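Local coordinates for CTP:phosphocholine Cytidylyltransferase (Streptococcus pneumoniae, PDB 1JYK), which catalyses the transfer of a cytidylyl group from CTP to phosphocholine, giving CDP-choline and pyrophosphate, at residues 126-131 against 234-239; 143-148 against 225-230; 148-153 against 173-178; 167-172 against 214-219. All coordinates share one frame; numbering follows the deposited sequence.

Contact 1: 126-131 against 234-239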
# COMPACT_ATOMS: atom_id res chain seq x y z
N ALA A 126 0.30 -2.20 -4.73
CA ALA A 126 0.57 -2.20 -6.16
C ALA A 126 -0.61 -2.55 -7.07
O ALA A 126 -0.49 -2.43 -8.29
CB ALA A 126 1.74 -3.14 -6.46
N ASP A 127 -1.73 -2.97 -6.51
CA ASP A 127 -2.88 -3.33 -7.34
C ASP A 127 -3.97 -2.26 -7.44
O ASP A 127 -5.16 -2.58 -7.57
CB ASP A 127 -3.51 -4.64 -6.85
CG ASP A 127 -3.70 -4.66 -5.35
OD1 ASP A 127 -3.71 -3.58 -4.73
OD2 ASP A 127 -3.85 -5.77 -4.81
N ASN A 128 -3.56 -1.00 -7.40
CA ASN A 128 -4.49 0.11 -7.52
C ASN A 128 -4.05 1.00 -8.66
O ASN A 128 -2.85 1.15 -8.91
CB ASN A 128 -4.51 0.94 -6.24
CG ASN A 128 -5.25 0.26 -5.11
OD1 ASN A 128 -6.17 -0.53 -5.34
ND2 ASN A 128 -4.86 0.56 -3.88
N TYR A 129 -5.01 1.58 -9.36
CA TYR A 129 -4.69 2.51 -10.42
C TYR A 129 -5.01 3.89 -9.85
O TYR A 129 -6.13 4.14 -9.40
CB TYR A 129 -5.55 2.26 -11.66
CG TYR A 129 -5.27 3.24 -12.77
CD1 TYR A 129 -6.06 4.38 -12.93
CD2 TYR A 129 -4.20 3.05 -13.65
CE1 TYR A 129 -5.80 5.31 -13.94
CE2 TYR A 129 -3.93 3.97 -14.66
CZ TYR A 129 -4.73 5.09 -14.80
OH TYR A 129 -4.46 5.98 -15.81
N LEU A 130 -4.03 4.79 -9.85
CA LEU A 130 -4.22 6.13 -9.31
C LEU A 130 -4.61 7.14 -10.39
O LEU A 130 -3.81 7.45 -11.27
CB LEU A 130 -2.95 6.59 -8.59
CG LEU A 130 -2.33 5.56 -7.64
CD1 LEU A 130 -0.99 6.05 -7.14
CD2 LEU A 130 -3.27 5.31 -6.48
N PHE A 131 -5.84 7.64 -10.32
CA PHE A 131 -6.31 8.62 -11.30
C PHE A 131 -5.75 10.01 -11.01
O PHE A 131 -5.69 10.86 -11.90
CB PHE A 131 -7.84 8.68 -11.30
CG PHE A 131 -8.48 7.66 -12.20
CD1 PHE A 131 -8.64 7.91 -13.56
CD2 PHE A 131 -8.90 6.43 -11.69
CE1 PHE A 131 -9.21 6.95 -14.40
CE2 PHE A 131 -9.47 5.48 -12.52
CZ PHE A 131 -9.63 5.74 -13.88
N ILE A 234 -8.50 6.82 -6.44
CA ILE A 234 -7.84 5.51 -6.44
C ILE A 234 -8.86 4.53 -7.00
O ILE A 234 -10.02 4.53 -6.60
CB ILE A 234 -7.46 5.06 -5.01
CG1 ILE A 234 -6.31 5.92 -4.47
CG2 ILE A 234 -7.06 3.60 -5.01
CD1 ILE A 234 -6.10 5.80 -2.98
N TYR A 235 -8.43 3.71 -7.94
CA TYR A 235 -9.33 2.72 -8.52
C TYR A 235 -8.78 1.36 -8.16
O TYR A 235 -7.71 0.98 -8.60
CB TYR A 235 -9.38 2.88 -10.04
CG TYR A 235 -10.38 1.96 -10.70
CD1 TYR A 235 -11.51 2.47 -11.33
CD2 TYR A 235 -10.17 0.58 -10.75
CE1 TYR A 235 -12.40 1.64 -11.99
CE2 TYR A 235 -11.05 -0.26 -11.40
CZ TYR A 235 -12.17 0.27 -12.03
OH TYR A 235 -13.04 -0.55 -12.70
N GLU A 236 -9.53 0.63 -7.33
CA GLU A 236 -9.13 -0.69 -6.87
C GLU A 236 -9.35 -1.77 -7.91
O GLU A 236 -10.41 -1.84 -8.54
CB GLU A 236 -9.92 -1.08 -5.62
CG GLU A 236 -9.91 -0.04 -4.53
CD GLU A 236 -10.86 1.12 -4.80
OE1 GLU A 236 -11.54 1.12 -5.86
OE2 GLU A 236 -10.91 2.03 -3.95
N ILE A 237 -8.35 -2.61 -8.10
CA ILE A 237 -8.46 -3.72 -9.04
C ILE A 237 -8.48 -4.97 -8.17
O ILE A 237 -7.44 -5.51 -7.81
CB ILE A 237 -7.27 -3.76 -10.02
CG1 ILE A 237 -7.11 -2.39 -10.69
CG2 ILE A 237 -7.49 -4.84 -11.08
CD1 ILE A 237 -6.16 -2.36 -11.85
N ASP A 238 -9.69 -5.40 -7.81
CA ASP A 238 -9.86 -6.56 -6.94
C ASP A 238 -10.27 -7.82 -7.69
O ASP A 238 -10.36 -8.88 -7.09
CB ASP A 238 -10.92 -6.26 -5.87
CG ASP A 238 -10.45 -5.24 -4.85
OD1 ASP A 238 -9.23 -5.18 -4.60
OD2 ASP A 238 -11.31 -4.51 -4.30
N SER A 239 -10.54 -7.69 -8.98
CA SER A 239 -10.95 -8.83 -9.80
C SER A 239 -10.65 -8.51 -11.25
O SER A 239 -10.40 -7.35 -11.59
CB SER A 239 -12.45 -9.06 -9.65
OG SER A 239 -13.18 -7.99 -10.21
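Tyr-129 and Tyr-235 face each other as the hydrogen-bonded pair of a two-stranded antiparallel ribbon, strand 128-130 against strand 234-236, in a nucleotidyltransferase-type fold. The strand axes approach to 4.7 Å with 158° between their directions.

Three backbone bonds hold the ribbon. Tyr-129 N gives a nearly straight bond to Tyr-235 O (2.9 Å), and Tyr-235 N returns one to Tyr-129 O at 2.8 Å. Past the end of the strands, Ile-237 N reaches Asp-127 O at a longer 3.2 Å.

Apolar packing divides between the two faces. On the face of Leu-130 and Ile-234 the two side chains lie side by side, pointing the same way, with Leu-130 CD2 3.7 Å from Ile-234 CG1; Ile-234 CG2 lies against the amide carbon of Asn-128. On the tyrosine face, Tyr-129 CE1 stands over the centre of the Phe-131 ring, 3.6 Å above its plane, while Tyr-235 CB meets the edge of that same ring. Leu-246 of helix 240-250 touches Tyr-129 and Phe-131, Lys-245 touches Tyr-235, and Tyr-61 meets Tyr-129 edge-to-face.

The polar ends mostly look elsewhere. Asp-127 OD2 forms salt bridges with Arg-38 and Lys-48, and Glu-236 OE2 pairs with Arg-149. Tyr-235 OH bonds to the backbone of Asp-242. Within the ribbon, the Asn-128 amide and Glu-236 carboxylate planes are 83° apart, and with Asn-128 CG beside its own backbone N (chi1 -75°), Asn-128 OD1 comes to 3.3 Å from Glu-236 CA.

Contact 2: 143-148 against 225-230; sequences TYFSVY and YVEELE
Tyr-144 is bonded through its backbone to both Tyr-225 and Glu-227, the pattern of a parallel pair: strand 142-149 and strand 224-228 are neighbours in the mixed central sheet, and the axes of 143-146 and 225-228 approach to 4.6 Å, with 28° between their directions.

Four backbone bonds make the ladder. Tyr-144 N donates to Tyr-225 O and Glu-227 N to Tyr-144 O; Ser-146 N then donates to Glu-227 O, and Leu-229 N closes on Ser-146 O at 2.8 Å. One step further a water replaces the direct link, accepting from Tyr-148 N and donating to Leu-229 O at 2.6 Å.

Apolar contacts gather on the Thr-143/Phe-145 face. Thr-143 CG2, anti to the backbone N, touches Glu-227 CB at 3.5 Å and also lies over one face of the Phe-145 ring, offset toward the rim. The aliphatic part of Glu-227 passes Phe-145 CD1, with ring and carboxylate planes 45° apart. On the other face, Ser-146 CB nears Val-226 CG1, and Leu-158 touches both residues. Ser-146 OG bonds to Ile-178 O, while Glu-228 OE2 bonds to Tyr-160 OH. Leu-229 straddles the end: its CB meets Val-147 CG1, and its CD1 reaches Phe-145 CB at 3.7 Å.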
# COMPACT_ATOMS: atom_id res chain seq x y z
N THR A 143 -0.50 9.80 7.56
CA THR A 143 -1.77 9.99 6.87
C THR A 143 -2.26 8.79 6.09
O THR A 143 -1.48 8.04 5.49
CB THR A 143 -1.64 11.16 5.85
OG1 THR A 143 -1.21 12.34 6.52
CG2 THR A 143 -2.97 11.42 5.16
N TYR A 144 -3.58 8.60 6.11
CA TYR A 144 -4.22 7.56 5.34
C TYR A 144 -4.97 8.32 4.25
O TYR A 144 -5.79 9.19 4.58
CB TYR A 144 -5.26 6.81 6.18
CG TYR A 144 -4.73 5.61 6.92
CD1 TYR A 144 -4.22 4.51 6.24
CD2 TYR A 144 -4.75 5.58 8.31
CE1 TYR A 144 -3.73 3.41 6.93
CE2 TYR A 144 -4.26 4.49 9.01
CZ TYR A 144 -3.76 3.41 8.32
OH TYR A 144 -3.29 2.32 9.01
N PHE A 145 -4.67 8.05 2.99
CA PHE A 145 -5.39 8.71 1.90
C PHE A 145 -6.54 7.76 1.65
O PHE A 145 -6.35 6.65 1.13
CB PHE A 145 -4.48 8.85 0.68
CG PHE A 145 -3.36 9.83 0.89
CD1 PHE A 145 -3.45 11.13 0.41
CD2 PHE A 145 -2.24 9.47 1.64
CE1 PHE A 145 -2.44 12.06 0.66
CE2 PHE A 145 -1.23 10.39 1.90
CZ PHE A 145 -1.33 11.70 1.41
N SER A 146 -7.74 8.19 2.04
CA SER A 146 -8.94 7.36 1.97
C SER A 146 -10.09 7.75 1.04
O SER A 146 -10.52 8.90 1.01
CB SER A 146 -9.51 7.23 3.39
OG SER A 146 -10.70 6.47 3.39
N VAL A 147 -10.59 6.77 0.29
CA VAL A 147 -11.72 7.00 -0.60
C VAL A 147 -12.94 6.37 0.09
O VAL A 147 -12.80 5.43 0.89
CB VAL A 147 -11.55 6.31 -1.99
CG1 VAL A 147 -10.46 7.02 -2.80
CG2 VAL A 147 -11.21 4.84 -1.81
N TYR A 148 -14.13 6.89 -0.20
CA TYR A 148 -15.35 6.34 0.37
C TYR A 148 -15.85 5.21 -0.53
O TYR A 148 -15.84 5.34 -1.76
CB TYR A 148 -16.42 7.44 0.48
CG TYR A 148 -17.79 6.94 0.88
CD1 TYR A 148 -18.14 6.80 2.23
CD2 TYR A 148 -18.74 6.61 -0.09
CE1 TYR A 148 -19.41 6.34 2.59
CE2 TYR A 148 -20.01 6.15 0.27
CZ TYR A 148 -20.34 6.02 1.61
OH TYR A 148 -21.59 5.57 1.96
N TYR A 225 -3.71 10.57 10.69
CA TYR A 225 -4.79 11.40 10.20
C TYR A 225 -5.35 10.92 8.88
O TYR A 225 -4.72 10.13 8.19
CB TYR A 225 -4.31 12.84 10.10
CG TYR A 225 -3.92 13.38 11.44
CD1 TYR A 225 -2.69 13.05 12.02
CD2 TYR A 225 -4.79 14.18 12.17
CE1 TYR A 225 -2.35 13.51 13.28
CE2 TYR A 225 -4.46 14.65 13.43
CZ TYR A 225 -3.24 14.31 13.98
OH TYR A 225 -2.90 14.79 15.22
N VAL A 226 -6.54 11.40 8.55
CA VAL A 226 -7.20 11.00 7.32
C VAL A 226 -7.24 12.12 6.29
O VAL A 226 -7.58 13.26 6.61
CB VAL A 226 -8.65 10.54 7.60
CG1 VAL A 226 -9.34 10.12 6.31
CG2 VAL A 226 -8.65 9.39 8.59
N GLU A 227 -6.86 11.79 5.06
CA GLU A 227 -6.89 12.73 3.95
C GLU A 227 -8.00 12.19 3.06
O GLU A 227 -7.80 11.19 2.36
CB GLU A 227 -5.56 12.74 3.21
CG GLU A 227 -5.55 13.59 1.94
CD GLU A 227 -5.64 15.08 2.21
OE1 GLU A 227 -5.26 15.53 3.31
OE2 GLU A 227 -6.11 15.81 1.31
N GLU A 228 -9.16 12.82 3.10
CA GLU A 228 -10.31 12.39 2.32
C GLU A 228 -10.10 12.59 0.83
O GLU A 228 -9.94 13.72 0.36
CB GLU A 228 -11.56 13.13 2.78
CG GLU A 228 -11.87 12.91 4.25
CD GLU A 228 -13.21 13.49 4.66
OE1 GLU A 228 -13.59 14.54 4.09
OE2 GLU A 228 -13.88 12.91 5.54
N LEU A 229 -10.10 11.50 0.08
CA LEU A 229 -9.91 11.55 -1.36
C LEU A 229 -11.25 11.53 -2.09
O LEU A 229 -12.23 10.97 -1.60
CB LEU A 229 -9.09 10.35 -1.83
CG LEU A 229 -7.62 10.25 -1.45
CD1 LEU A 229 -7.03 8.97 -2.02
CD2 LEU A 229 -6.86 11.44 -1.98
N GLU A 230 -11.27 12.15 -3.27
CA GLU A 230 -12.47 12.15 -4.10
C GLU A 230 -12.64 10.71 -4.57
O GLU A 230 -11.67 10.02 -4.85
CB GLU A 230 -12.28 13.08 -5.30
CG GLU A 230 -12.05 14.53 -4.89
CD GLU A 230 -11.50 15.38 -6.02
OE1 GLU A 230 -12.29 16.10 -6.67
OE2 GLU A 230 -10.27 15.33 -6.27
O HOH W 1 -14.03 9.12 -1.88

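Contact 3: 148-153 against 173-178; sequences YREDCT and SKAGRI
The Tyr-148 ring leans across the backbone of the opposing strand, with CE1 3.6 Å from Gly-176 CA and CD1 3.6 Å from Gly-176 C. Its CG is anti to the backbone N (chi1 172°), which sends the ring along this glycine toward Ala-175, whose CB lies 3.9 Å from Tyr-148 OH. That hydroxyl donates to Glu-150 OE1, on the anti lone pair and in the ring plane, fixing the far end of the tyrosine.

Arg-177 meets the near end of Tyr-148. Its chain bends at chi2, laying one guanidinium face against the tyrosine CB and backbone N, while NH1 bonds to the carbonyls of Ser-146 and Leu-229. On the other face of the ribbon, Arg-149 CG crosses Ile-178 CD1 at 3.7 Å. The Arg-149 guanidinium turns back to its neighbour's carbonyl, NH1 bonding to Tyr-148 O, and NH2 pairs with Glu-236. Cys-152 SG approaches Ile-178 CG2 at 4.0 Å.

The backbone beneath is a short antiparallel ribbon. Arg-149 and Gly-176 form a hydrogen-bonded pair, with reciprocal N-to-O bonds of 2.9 Å. Gly-176 has phi/psi of 145/-172°, angles at which a CB would press on the preceding carbonyl oxygen. A single further backbone bond lies beyond the paired residues, from Cys-152 N to Lys-174 O at 2.7 Å.

Strand 176-177 borders the C-terminal end of strand 142-149 near the surface, with Phe-157 of strand 157-160 touching Cys-152 and Ile-178, and Tyr-160 of the same strand touching Arg-177.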
# COMPACT_ATOMS: atom_id res chain seq x y z
N TYR A 148 -14.13 6.89 -0.20
CA TYR A 148 -15.35 6.34 0.37
C TYR A 148 -15.85 5.21 -0.53
O TYR A 148 -15.84 5.34 -1.76
CB TYR A 148 -16.42 7.44 0.48
CG TYR A 148 -17.79 6.94 0.88
CD1 TYR A 148 -18.14 6.80 2.23
CD2 TYR A 148 -18.74 6.61 -0.09
CE1 TYR A 148 -19.41 6.34 2.59
CE2 TYR A 148 -20.01 6.15 0.27
CZ TYR A 148 -20.34 6.02 1.61
OH TYR A 148 -21.59 5.57 1.96
N ARG A 149 -16.29 4.11 0.07
CA ARG A 149 -16.80 2.98 -0.69
C ARG A 149 -18.06 2.40 -0.06
O ARG A 149 -18.26 2.49 1.16
CB ARG A 149 -15.75 1.87 -0.77
CG ARG A 149 -14.57 2.20 -1.65
CD ARG A 149 -15.00 2.51 -3.07
NE ARG A 149 -13.86 2.81 -3.93
CZ ARG A 149 -13.59 4.01 -4.44
NH1 ARG A 149 -14.40 5.04 -4.17
NH2 ARG A 149 -12.53 4.18 -5.22
N GLU A 150 -18.90 1.79 -0.89
CA GLU A 150 -20.14 1.15 -0.46
C GLU A 150 -20.12 -0.31 -0.92
O GLU A 150 -19.28 -0.70 -1.72
CB GLU A 150 -21.34 1.88 -1.04
CG GLU A 150 -21.48 3.29 -0.53
CD GLU A 150 -22.76 3.96 -0.98
OE1 GLU A 150 -23.22 4.89 -0.28
OE2 GLU A 150 -23.30 3.57 -2.03
N ASP A 151 -21.05 -1.11 -0.41
CA ASP A 151 -21.12 -2.53 -0.78
C ASP A 151 -19.74 -3.13 -0.59
O ASP A 151 -19.28 -3.93 -1.40
CB ASP A 151 -21.55 -2.69 -2.24
CG ASP A 151 -22.81 -1.93 -2.56
OD1 ASP A 151 -23.82 -2.13 -1.85
OD2 ASP A 151 -22.80 -1.14 -3.53
N CYS A 152 -19.10 -2.75 0.50
CA CYS A 152 -17.76 -3.23 0.81
C CYS A 152 -17.71 -4.69 1.20
O CYS A 152 -18.71 -5.27 1.62
CB CYS A 152 -17.16 -2.40 1.94
SG CYS A 152 -16.59 -0.81 1.41
N THR A 153 -16.53 -5.26 1.07
CA THR A 153 -16.31 -6.64 1.42
C THR A 153 -14.90 -6.78 1.95
O THR A 153 -13.93 -6.53 1.23
CB THR A 153 -16.50 -7.56 0.20
OG1 THR A 153 -17.88 -7.93 0.09
CG2 THR A 153 -15.64 -8.81 0.33
N SER A 173 -18.45 -2.94 8.82
CA SER A 173 -19.22 -2.03 7.99
C SER A 173 -19.18 -2.45 6.53
O SER A 173 -18.26 -3.14 6.10
CB SER A 173 -18.72 -0.60 8.11
OG SER A 173 -19.64 0.29 7.50
N LYS A 174 -20.20 -2.03 5.79
CA LYS A 174 -20.31 -2.33 4.37
C LYS A 174 -20.11 -1.04 3.58
O LYS A 174 -20.12 -1.06 2.35
CB LYS A 174 -21.67 -2.92 4.05
CG LYS A 174 -22.04 -4.12 4.91
CD LYS A 174 -22.67 -5.21 4.08
CE LYS A 174 -22.60 -6.55 4.79
NZ LYS A 174 -23.27 -7.64 4.02
N ALA A 175 -19.93 0.07 4.29
CA ALA A 175 -19.74 1.36 3.66
C ALA A 175 -18.96 2.31 4.55
O ALA A 175 -19.07 2.25 5.78
CB ALA A 175 -21.10 1.98 3.31
N GLY A 176 -18.18 3.19 3.94
CA GLY A 176 -17.40 4.15 4.70
C GLY A 176 -16.06 4.47 4.08
O GLY A 176 -15.78 4.07 2.95
N ARG A 177 -15.24 5.21 4.82
CA ARG A 177 -13.90 5.59 4.39
C ARG A 177 -12.98 4.42 4.72
O ARG A 177 -12.73 4.10 5.88
CB ARG A 177 -13.45 6.85 5.13
CG ARG A 177 -14.19 8.11 4.70
CD ARG A 177 -13.60 8.65 3.42
NE ARG A 177 -14.40 9.74 2.87
CZ ARG A 177 -14.06 10.46 1.82
NH1 ARG A 177 -12.92 10.23 1.18
NH2 ARG A 177 -14.86 11.44 1.40
N ILE A 178 -12.46 3.78 3.68
CA ILE A 178 -11.62 2.61 3.86
C ILE A 178 -10.12 2.86 3.75
O ILE A 178 -9.68 3.92 3.30
CB ILE A 178 -11.99 1.53 2.80
CG1 ILE A 178 -11.74 2.08 1.39
CG2 ILE A 178 -13.46 1.15 2.93
CD1 ILE A 178 -11.66 1.02 0.31

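Contact 4: 167-172 against 214-219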
# COMPACT_ATOMS: atom_id res chain seq x y z
N GLN A 167 -9.35 7.56 15.29
CA GLN A 167 -9.66 7.13 16.65
C GLN A 167 -9.66 5.62 16.73
O GLN A 167 -9.38 5.05 17.78
CB GLN A 167 -11.03 7.66 17.06
CG GLN A 167 -11.08 9.16 17.24
CD GLN A 167 -9.99 9.67 18.16
OE1 GLN A 167 -9.58 8.98 19.09
NE2 GLN A 167 -9.52 10.88 17.91
N ASP A 168 -9.97 4.98 15.61
CA ASP A 168 -10.02 3.53 15.56
C ASP A 168 -10.08 3.09 14.10
O ASP A 168 -10.34 3.89 13.20
CB ASP A 168 -11.27 3.03 16.29
CG ASP A 168 -11.12 1.62 16.81
OD1 ASP A 168 -10.08 0.98 16.55
OD2 ASP A 168 -12.06 1.15 17.48
N ILE A 169 -9.81 1.81 13.87
CA ILE A 169 -9.89 1.22 12.54
C ILE A 169 -10.74 -0.02 12.78
O ILE A 169 -10.40 -0.86 13.61
CB ILE A 169 -8.51 0.84 11.99
CG1 ILE A 169 -7.73 2.11 11.61
CG2 ILE A 169 -8.67 -0.06 10.77
CD1 ILE A 169 -6.23 1.92 11.50
N ILE A 170 -11.84 -0.13 12.05
CA ILE A 170 -12.74 -1.24 12.25
C ILE A 170 -13.03 -2.02 10.98
O ILE A 170 -12.70 -1.58 9.88
CB ILE A 170 -14.07 -0.73 12.84
CG1 ILE A 170 -14.74 0.23 11.85
CG2 ILE A 170 -13.82 -0.01 14.14
CD1 ILE A 170 -16.14 0.58 12.21
N VAL A 171 -13.66 -3.18 11.15
CA VAL A 171 -14.00 -4.03 10.02
C VAL A 171 -15.52 -4.18 9.88
O VAL A 171 -16.01 -4.61 8.83
CB VAL A 171 -13.39 -5.44 10.17
CG1 VAL A 171 -11.97 -5.33 10.71
CG2 VAL A 171 -14.24 -6.29 11.09
N ASP A 172 -16.26 -3.81 10.92
CA ASP A 172 -17.72 -3.94 10.92
C ASP A 172 -18.53 -2.89 10.15
O ASP A 172 -19.22 -2.06 10.75
CB ASP A 172 -18.23 -4.01 12.36
CG ASP A 172 -19.64 -4.58 12.46
OD1 ASP A 172 -20.18 -5.05 11.43
OD2 ASP A 172 -20.21 -4.56 13.57
N MSE A 214 -0.88 -3.50 12.43
CA MSE A 214 -0.12 -2.81 13.41
C MSE A 214 -0.42 -1.41 13.76
O MSE A 214 0.03 -0.89 14.77
CB MSE A 214 1.30 -3.20 13.19
CG MSE A 214 1.34 -4.11 14.36
SE MSE A 214 2.82 -4.89 14.28
CE MSE A 214 1.98 -6.50 13.34
N VAL A 215 -1.31 -0.86 12.96
CA VAL A 215 -1.79 0.46 13.22
C VAL A 215 -3.14 0.17 13.91
O VAL A 215 -3.44 0.73 14.96
CB VAL A 215 -2.02 1.22 11.93
CG1 VAL A 215 -2.54 2.62 12.25
CG2 VAL A 215 -0.72 1.29 11.14
N LYS A 216 -3.92 -0.73 13.32
CA LYS A 216 -5.23 -1.08 13.86
C LYS A 216 -5.19 -1.59 15.30
O LYS A 216 -5.96 -1.13 16.15
CB LYS A 216 -5.92 -2.13 13.00
CG LYS A 216 -7.20 -2.70 13.61
CD LYS A 216 -7.86 -3.70 12.68
CE LYS A 216 -9.18 -4.22 13.24
NZ LYS A 216 -8.96 -5.14 14.39
N ASP A 217 -4.29 -2.53 15.56
CA ASP A 217 -4.18 -3.14 16.89
C ASP A 217 -3.46 -2.31 17.94
O ASP A 217 -3.36 -2.72 19.09
CB ASP A 217 -3.52 -4.52 16.76
CG ASP A 217 -4.35 -5.49 15.91
OD1 ASP A 217 -3.78 -6.47 15.40
OD2 ASP A 217 -5.57 -5.29 15.76
N ASN A 218 -2.96 -1.13 17.56
CA ASN A 218 -2.25 -0.26 18.50
C ASN A 218 -2.64 1.19 18.26
O ASN A 218 -1.94 2.11 18.66
CB ASN A 218 -0.73 -0.40 18.30
CG ASN A 218 -0.25 -1.84 18.45
OD1 ASN A 218 -0.02 -2.30 19.56
ND2 ASN A 218 -0.08 -2.54 17.33
N ILE A 219 -3.78 1.39 17.59
CA ILE A 219 -4.25 2.73 17.24
C ILE A 219 -4.23 3.75 18.38
O ILE A 219 -3.91 4.92 18.17
CB ILE A 219 -5.67 2.65 16.62
CG1 ILE A 219 -6.05 3.98 15.98
CG2 ILE A 219 -6.68 2.24 17.69
CD1 ILE A 219 -5.01 4.52 15.01
O HOH W 2 -8.71 -1.33 17.06
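Ile-169 and Lys-216 bring strand 166-170 and the end of helix 213-216 to a CA-CA distance of 5.4 Å, with no direct hydrogen bond between the segments, while Asp-168 and Ile-219 are the next closest pair.

Ile-169 points at the helix. With CG1 beside the backbone N (chi1 -73°) and the chain extended beyond it, CD1 meets Val-215 CG1 at 3.8 Å, and CB and CG2 rest obliquely on CB and CG of Lys-216. That lysine is extended as far as CE, so its methylenes run along the strand, passing the carbonyl of Ile-169 with CE 3.6 Å from its O. The Lys-216 and Val-171 side chains cross at about a right angle, with Lys-216 CE 3.9 Å from Val-171 CG1. Only at chi4 (-72°) does the lysine chain bend, and NZ makes a long ion pair with Asp-217 OD2.

The strand belongs to a two-stranded antiparallel hairpin with strand 157-160, and carries a classic beta bulge where Gln-167 and Asp-168 both face Val-159. The helix packs against the side of the hairpin from which Ile-169 projects: Trp-156 touches Ile-169, Val-171 and Lys-216, and Tyr-144 of the central sheet touches both Ile-169 and Val-215.

Ile-219, in 3-10 conformation just after the helix, crosses Asp-168 at about a right angle, its CG2 3.8 Å from Asp-168 OD1. Asp-168 OD1 also accepts from Ile-169 N, which approaches 41° out of the carboxylate plane. A water donates to this same oxygen at 2.7 Å and to Lys-216 O at 2.9 Å, bridging strand and helix.

From the N terminus, strand 128-130 is the first half of contact 1, whose partner arrives only after 102 intervening residues, so its loop encloses the other three contacts. Strand 142-149 follows and serves two of them: contact 2 joins it to 224-228, closing a loop of 76 residues, and contact 3 joins its C-terminal end to 176-177 after 19. Contact 4 begins at 167-172, between the halves of contact 3, and ends at 214-219, beyond them; these two therefore cross, both within contact 2. Glu-236 to Arg-149 links contacts 1 and 3, Ile-234 against Leu-229 links 1 and 2, and Tyr-144 OH touches Val-215, joining the central sheet to the hairpin-helix packing.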